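Long-range contact in formimidoylglutamase (Bacillus subtilis, PDB 3M1R), which hydrolyses N-formimidoyl-L-glutamate to L-glutamate and formamide in histidine degradation, as a manganese-dependent member of the arginase family: residues D[249-261]-D[290-302]. Residues are numbered along the deposited sequence; the frame is centred on the assembly and turned at random.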
ATOM      1  N   LEU D 249      -8.046 -22.176  -3.622  1.00 25.61           N
ATOM      2  CA  LEU D 249      -8.556 -21.197  -4.568  1.00 31.35           C
ATOM      3  C   LEU D 249      -7.415 -20.600  -5.357  1.00 33.51           C
ATOM      4  O   LEU D 249      -6.304 -20.488  -4.862  1.00 31.26           O
ATOM      5  CB  LEU D 249      -9.304 -20.064  -3.852  1.00 23.18           C
ATOM      6  CG  LEU D 249     -10.615 -20.448  -3.183  1.00 30.93           C
ATOM      7  CD1 LEU D 249     -11.026 -19.388  -2.164  1.00 30.96           C
ATOM      8  CD2 LEU D 249     -11.738 -20.684  -4.224  1.00 22.66           C
ATOM      9  N   ASP D 250      -7.720 -20.221  -6.589  1.00 33.11           N
ATOM     10  CA  ASP D 250      -6.794 -19.554  -7.473  1.00 25.55           C
ATOM     11  C   ASP D 250      -6.365 -18.213  -6.901  1.00 30.11           C
ATOM     12  O   ASP D 250      -7.175 -17.495  -6.283  1.00 29.98           O
ATOM     13  CB  ASP D 250      -7.463 -19.329  -8.827  1.00 30.42           C
ATOM     14  CG  ASP D 250      -6.494 -18.830  -9.882  1.00 34.02           C
ATOM     15  OD1 ASP D 250      -5.831 -19.669 -10.537  1.00 37.08           O
ATOM     16  OD2 ASP D 250      -6.401 -17.604 -10.057  1.00 33.33           O
ATOM     17  N   GLN D 251      -5.104 -17.847  -7.127  1.00 28.57           N
ATOM     18  CA  GLN D 251      -4.594 -16.608  -6.528  1.00 25.39           C
ATOM     19  C   GLN D 251      -5.457 -15.404  -6.881  1.00 22.52           C
ATOM     20  O   GLN D 251      -5.613 -14.496  -6.070  1.00 24.79           O
ATOM     21  CB  GLN D 251      -3.111 -16.363  -6.851  1.00 24.34           C
ATOM     22  CG  GLN D 251      -2.759 -16.262  -8.320  1.00 24.95           C
ATOM     23  CD  GLN D 251      -1.259 -16.099  -8.526  1.00 29.81           C
ATOM     24  OE1 GLN D 251      -0.481 -16.211  -7.583  1.00 33.56           O
ATOM     25  NE2 GLN D 251      -0.854 -15.828  -9.752  1.00 23.64           N
ATOM     26  N   SER D 252      -6.053 -15.395  -8.069  1.00 29.42           N
ATOM     27  CA  SER D 252      -6.880 -14.237  -8.435  1.00 31.05           C
ATOM     28  C   SER D 252      -8.150 -14.114  -7.575  1.00 33.82           C
ATOM     29  O   SER D 252      -8.696 -13.022  -7.442  1.00 36.07           O
ATOM     30  CB  SER D 252      -7.203 -14.216  -9.938  1.00 32.89           C
ATOM     31  OG  SER D 252      -7.967 -15.352 -10.327  1.00 41.77           O
ATOM     32  N   HIS D 253      -8.595 -15.229  -6.983  1.00 27.39           N
ATOM     33  CA  HIS D 253      -9.799 -15.260  -6.144  1.00 27.07           C
ATOM     34  C   HIS D 253      -9.483 -15.210  -4.648  1.00 29.06           C
ATOM     35  O   HIS D 253     -10.321 -14.788  -3.854  1.00 31.53           O
ATOM     36  CB  HIS D 253     -10.654 -16.516  -6.446  1.00 28.84           C
ATOM     37  CG  HIS D 253     -11.394 -16.445  -7.740  1.00 29.25           C
ATOM     38  ND1 HIS D 253     -12.762 -16.630  -7.841  1.00 33.06           N
ATOM     39  CD2 HIS D 253     -10.960 -16.172  -9.001  1.00 30.62           C
ATOM     40  CE1 HIS D 253     -13.130 -16.488  -9.102  1.00 32.23           C
ATOM     41  NE2 HIS D 253     -12.062 -16.208  -9.823  1.00 34.16           N
ATOM     42  N   ALA D 254      -8.283 -15.643  -4.264  1.00 31.11           N
ATOM     43  CA  ALA D 254      -7.840 -15.550  -2.867  1.00 31.06           C
ATOM     44  C   ALA D 254      -6.396 -15.053  -2.761  1.00 27.84           C
ATOM     45  O   ALA D 254      -5.497 -15.842  -2.486  1.00 29.37           O
ATOM     46  CB  ALA D 254      -7.982 -16.908  -2.171  1.00 31.67           C
ATOM     47  N   PRO D 255      -6.168 -13.744  -2.984  1.00 29.68           N
ATOM     48  CA  PRO D 255      -4.790 -13.221  -2.951  1.00 26.68           C
ATOM     49  C   PRO D 255      -4.231 -13.222  -1.539  1.00 31.58           C
ATOM     50  O   PRO D 255      -3.053 -13.024  -1.362  1.00 32.50           O
ATOM     51  CB  PRO D 255      -4.949 -11.768  -3.444  1.00 25.36           C
ATOM     52  CG  PRO D 255      -6.351 -11.399  -3.080  1.00 24.20           C
ATOM     53  CD  PRO D 255      -7.139 -12.698  -3.368  1.00 28.25           C
ATOM     54  N   GLY D 256      -5.080 -13.432  -0.540  1.00 34.73           N
ATOM     55  CA  GLY D 256      -4.636 -13.375   0.839  1.00 29.86           C
ATOM     56  C   GLY D 256      -4.238 -14.689   1.481  1.00 40.16           C
ATOM     57  O   GLY D 256      -4.240 -14.778   2.704  1.00 45.46           O
ATOM     58  N   CYS D 257      -3.929 -15.718   0.691  1.00 37.32           N
ATOM     59  CA  CYS D 257      -3.401 -16.961   1.268  1.00 32.44           C
ATOM     60  C   CYS D 257      -1.875 -16.960   1.188  1.00 38.28           C
ATOM     61  O   CYS D 257      -1.307 -16.517   0.188  1.00 31.85           O
ATOM     62  CB  CYS D 257      -3.938 -18.189   0.530  1.00 35.67           C
ATOM     63  SG  CYS D 257      -5.753 -18.342   0.544  1.00 44.63           S
ATOM     64  N   PRO D 258      -1.202 -17.476   2.228  1.00 35.34           N
ATOM     65  CA  PRO D 258       0.259 -17.503   2.113  1.00 38.71           C
ATOM     66  C   PRO D 258       0.731 -18.156   0.817  1.00 37.15           C
ATOM     67  O   PRO D 258       1.441 -17.505   0.050  1.00 34.51           O
ATOM     68  CB  PRO D 258       0.692 -18.284   3.364  1.00 44.63           C
ATOM     69  CG  PRO D 258      -0.442 -17.969   4.380  1.00 37.72           C
ATOM     70  CD  PRO D 258      -1.670 -18.021   3.518  1.00 35.92           C
ATOM     71  N   ALA D 259       0.324 -19.390   0.543  1.00 38.55           N
ATOM     72  CA  ALA D 259       0.801 -20.062  -0.664  1.00 40.13           C
ATOM     73  C   ALA D 259      -0.118 -19.821  -1.861  1.00 42.13           C
ATOM     74  O   ALA D 259      -0.998 -20.618  -2.128  1.00 46.29           O
ATOM     75  CB  ALA D 259       0.990 -21.566  -0.413  1.00 35.77           C
ATOM     76  N   ILE D 260       0.090 -18.717  -2.574  1.00 39.00           N
ATOM     77  CA  ILE D 260      -0.702 -18.397  -3.764  1.00 34.65           C
ATOM     78  C   ILE D 260      -0.005 -18.901  -5.029  1.00 38.31           C
ATOM     79  O   ILE D 260       1.216 -19.039  -5.069  1.00 39.70           O
ATOM     80  CB  ILE D 260      -0.926 -16.869  -3.948  1.00 35.79           C
ATOM     81  CG1 ILE D 260       0.406 -16.125  -3.900  1.00 31.43           C
ATOM     82  CG2 ILE D 260      -1.892 -16.307  -2.909  1.00 37.12           C
ATOM     83  CD1 ILE D 260       0.262 -14.644  -4.163  1.00 38.25           C
ATOM     84  N   GLY D 261      -0.806 -19.152  -6.060  1.00 30.85           N
ATOM     85  CA  GLY D 261      -0.342 -19.508  -7.377  1.00 32.30           C
ATOM     86  C   GLY D 261      -1.547 -19.647  -8.289  1.00 34.85           C
ATOM     87  O   GLY D 261      -2.689 -19.697  -7.822  1.00 40.61           O
ATOM     88  N   GLU D 290      -5.904 -20.957   6.535  1.00 30.48           N
ATOM     89  CA  GLU D 290      -4.934 -20.371   5.624  1.00 31.15           C
ATOM     90  C   GLU D 290      -5.354 -19.037   5.018  1.00 32.97           C
ATOM     91  O   GLU D 290      -4.791 -18.592   4.025  1.00 34.20           O
ATOM     92  CB  GLU D 290      -4.476 -21.396   4.573  1.00 25.71           C
ATOM     93  CG  GLU D 290      -3.658 -22.545   5.189  1.00 32.50           C
ATOM     94  CD  GLU D 290      -2.268 -22.109   5.747  1.00 51.90           C
ATOM     95  OE1 GLU D 290      -1.930 -22.450   6.904  1.00 48.54           O
ATOM     96  OE2 GLU D 290      -1.496 -21.444   5.026  1.00 51.84           O
ATOM     97  N   VAL D 291      -6.312 -18.370   5.646  1.00 31.43           N
ATOM     98  CA  VAL D 291      -6.566 -16.976   5.307  1.00 29.94           C
ATOM     99  C   VAL D 291      -5.567 -16.061   6.020  1.00 28.04           C
ATOM    100  O   VAL D 291      -5.412 -16.132   7.236  1.00 32.47           O
ATOM    101  CB  VAL D 291      -7.997 -16.575   5.666  1.00 31.19           C
ATOM    102  CG1 VAL D 291      -8.226 -15.081   5.428  1.00 26.20           C
ATOM    103  CG2 VAL D 291      -8.975 -17.416   4.859  1.00 27.91           C
ATOM    104  N   ASP D 292      -4.895 -15.189   5.273  1.00 25.31           N
ATOM    105  CA  ASP D 292      -3.962 -14.257   5.899  1.00 25.88           C
ATOM    106  C   ASP D 292      -4.325 -12.803   5.555  1.00 24.65           C
ATOM    107  O   ASP D 292      -3.969 -12.279   4.505  1.00 31.18           O
ATOM    108  CB  ASP D 292      -2.515 -14.598   5.514  1.00 33.32           C
ATOM    109  CG  ASP D 292      -1.470 -13.772   6.297  1.00 36.94           C
ATOM    110  OD1 ASP D 292      -1.839 -12.753   6.923  1.00 37.82           O
ATOM    111  OD2 ASP D 292      -0.271 -14.151   6.269  1.00 30.14           O
ATOM    112  N   PRO D 293      -5.041 -12.149   6.456  1.00 27.44           N
ATOM    113  CA  PRO D 293      -5.473 -10.769   6.244  1.00 29.54           C
ATOM    114  C   PRO D 293      -4.320  -9.810   5.936  1.00 29.47           C
ATOM    115  O   PRO D 293      -4.568  -8.840   5.221  1.00 31.83           O
ATOM    116  CB  PRO D 293      -6.084 -10.388   7.596  1.00 31.12           C
ATOM    117  CG  PRO D 293      -6.401 -11.678   8.258  1.00 32.63           C
ATOM    118  CD  PRO D 293      -5.411 -12.658   7.789  1.00 28.81           C
ATOM    119  N   THR D 294      -3.112 -10.037   6.471  1.00 29.22           N
ATOM    120  CA  THR D 294      -1.986  -9.108   6.230  1.00 26.01           C
ATOM    121  C   THR D 294      -1.456  -9.250   4.810  1.00 32.29           C
ATOM    122  O   THR D 294      -0.689  -8.421   4.338  1.00 33.76           O
ATOM    123  CB  THR D 294      -0.801  -9.334   7.206  1.00 29.96           C
ATOM    124  OG1 THR D 294      -0.202 -10.623   6.963  1.00 35.13           O
ATOM    125  CG2 THR D 294      -1.275  -9.282   8.622  1.00 27.05           C
ATOM    126  N   LEU D 295      -1.855 -10.310   4.124  1.00 24.06           N
ATOM    127  CA  LEU D 295      -1.399 -10.519   2.760  1.00 26.84           C
ATOM    128  C   LEU D 295      -2.529 -10.180   1.765  1.00 30.91           C
ATOM    129  O   LEU D 295      -2.324 -10.244   0.548  1.00 28.44           O
ATOM    130  CB  LEU D 295      -0.996 -11.982   2.579  1.00 24.59           C
ATOM    131  CG  LEU D 295       0.446 -12.477   2.657  1.00 36.63           C
ATOM    132  CD1 LEU D 295       1.438 -11.417   3.153  1.00 34.41           C
ATOM    133  CD2 LEU D 295       0.492 -13.734   3.488  1.00 34.32           C
ATOM    134  N   ASP D 296      -3.713  -9.814   2.279  1.00 23.67           N
ATOM    135  CA  ASP D 296      -4.923  -9.759   1.433  1.00 21.59           C
ATOM    136  C   ASP D 296      -5.065  -8.432   0.685  1.00 25.98           C
ATOM    137  O   ASP D 296      -4.509  -7.414   1.091  1.00 27.94           O
ATOM    138  CB  ASP D 296      -6.183  -9.998   2.276  1.00 23.55           C
ATOM    139  CG  ASP D 296      -7.348 -10.627   1.471  1.00 24.24           C
ATOM    140  OD1 ASP D 296      -7.159 -10.988   0.278  1.00 23.03           O
ATOM    141  OD2 ASP D 296      -8.450 -10.795   2.066  1.00 25.67           O
ATOM    142  N   PHE D 297      -5.817  -8.434  -0.408  1.00 29.16           N
ATOM    143  CA  PHE D 297      -6.248  -7.166  -0.964  1.00 27.60           C
ATOM    144  C   PHE D 297      -7.593  -6.795  -0.363  1.00 22.93           C
ATOM    145  O   PHE D 297      -8.560  -7.532  -0.510  1.00 27.20           O
ATOM    146  CB  PHE D 297      -6.342  -7.176  -2.485  1.00 34.74           C
ATOM    147  CG  PHE D 297      -6.740  -5.849  -3.039  1.00 36.73           C
ATOM    148  CD1 PHE D 297      -8.074  -5.571  -3.327  1.00 36.47           C
ATOM    149  CD2 PHE D 297      -5.798  -4.849  -3.197  1.00 35.39           C
ATOM    150  CE1 PHE D 297      -8.447  -4.323  -3.804  1.00 33.21           C
ATOM    151  CE2 PHE D 297      -6.163  -3.592  -3.684  1.00 37.83           C
ATOM    152  CZ  PHE D 297      -7.494  -3.334  -3.992  1.00 35.02           C
ATOM    153  N   ARG D 298      -7.655  -5.620   0.256  1.00 26.03           N
ATOM    154  CA  ARG D 298      -8.765  -5.253   1.111  1.00 28.72           C
ATOM    155  C   ARG D 298      -8.982  -6.452   2.020  1.00 34.76           C
ATOM    156  O   ARG D 298      -8.026  -6.905   2.660  1.00 34.73           O
ATOM    157  CB  ARG D 298     -10.006  -4.874   0.289  1.00 30.58           C
ATOM    158  CG  ARG D 298      -9.796  -3.583  -0.544  1.00 37.56           C
ATOM    159  CD  ARG D 298     -10.963  -3.309  -1.475  1.00 29.66           C
ATOM    160  NE  ARG D 298     -12.200  -3.050  -0.734  1.00 28.11           N
ATOM    161  CZ  ARG D 298     -13.380  -2.826  -1.313  1.00 29.43           C
ATOM    162  NH1 ARG D 298     -13.482  -2.844  -2.631  1.00 27.35           N
ATOM    163  NH2 ARG D 298     -14.456  -2.569  -0.575  1.00 24.89           N
ATOM    164  N   ASP D 299     -10.198  -6.992   2.066  1.00 29.14           N
ATOM    165  CA  ASP D 299     -10.429  -8.229   2.822  1.00 28.46           C
ATOM    166  C   ASP D 299     -11.129  -9.288   1.964  1.00 27.37           C
ATOM    167  O   ASP D 299     -11.920 -10.078   2.468  1.00 27.07           O
ATOM    168  CB  ASP D 299     -11.236  -7.968   4.104  1.00 25.77           C
ATOM    169  CG  ASP D 299     -12.653  -7.433   3.826  1.00 38.02           C
ATOM    170  OD1 ASP D 299     -12.908  -6.929   2.710  1.00 44.92           O
ATOM    171  OD2 ASP D 299     -13.520  -7.507   4.733  1.00 39.38           O
HETATM  172  N   MSE D 300     -10.805  -9.290   0.677  1.00 27.24           N
HETATM  173  CA  MSE D 300     -11.404 -10.180  -0.309  1.00 27.05           C
HETATM  174  C   MSE D 300     -11.431 -11.614   0.125  1.00 29.45           C
HETATM  175  O   MSE D 300     -12.402 -12.310  -0.135  1.00 26.59           O
HETATM  176  CB  MSE D 300     -10.610 -10.162  -1.604  1.00 29.76           C
HETATM  177  CG  MSE D 300     -10.956  -9.025  -2.552  1.00 44.97           C
HETATM  178 SE   MSE D 300      -9.746  -9.069  -4.106  0.72 40.42          SE
HETATM  179  CE  MSE D 300     -10.168 -10.867  -4.755  1.00 23.54           C
ATOM    180  N   THR D 301     -10.335 -12.071   0.722  1.00 23.10           N
ATOM    181  CA  THR D 301     -10.193 -13.472   1.053  1.00 24.45           C
ATOM    182  C   THR D 301     -10.962 -13.798   2.327  1.00 27.54           C
ATOM    183  O   THR D 301     -11.483 -14.891   2.468  1.00 32.14           O
ATOM    184  CB  THR D 301      -8.704 -13.905   1.139  1.00 26.19           C
ATOM    185  OG1 THR D 301      -8.005 -13.456  -0.038  1.00 28.68           O
ATOM    186  CG2 THR D 301      -8.621 -15.428   1.205  1.00 24.98           C
ATOM    187  N   SER D 302     -11.066 -12.835   3.236  1.00 25.50           N
ATOM    188  CA  SER D 302     -11.913 -13.010   4.405  1.00 25.26           C
ATOM    189  C   SER D 302     -13.392 -12.975   3.978  1.00 31.13           C
ATOM    190  O   SER D 302     -14.202 -13.692   4.551  1.00 29.90           O
ATOM    191  CB  SER D 302     -11.601 -11.965   5.489  1.00 28.15           C
ATOM    192  OG  SER D 302     -10.283 -12.141   6.004  1.00 35.84           O
TER
HETATM  193  O   HOH W   1      -1.185 -21.087   2.126  1.00 32.15           O
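Gly256 sits at the tight centre of this contact, in the type I turn running from Ala254 to Cys257, with its CA only 3.7 Å from the CA of Asp296. Having no side chain, Gly256 lets its backbone lie against Thr301 OG1 and the carboxylate of Asp296. Its N donates to Thr301 OG1 (3.0 Å), and that hydroxyl in turn donates to Asp296 OD1 (2.6 Å), meeting it from above the carboxylate plane. With OG1 beside its backbone N (chi1 -50°), Thr301 leaves CG2 to pack on Ala254 CB at 3.7 Å. Asp296 OD2 takes the N-H of Thr301 on its syn lone pair, tying the loop to the first turn of helix 300-318. At the carbonyl of the glycine, Asp292 N donates to Gly256 O at 2.7 Å. Pro258 CD is still close to Glu290 O (3.2 Å), but the partly exposed edge is looser: Leu295 CD2 lies 4.4 Å from Pro258 CG, and a water joins Ala259 N to Glu290 OE2; Glu290 OE1 is held by Asn130 N, beside the metal site. Arg298 of a neighbouring subunit binds the carbonyls of Pro255, Cys257 and Pro258. Because the Gly256 amide can only donate, the buried Thr301 hydroxyl must give its own hydrogen to Asp296, whose carboxylate is probably kept ionised.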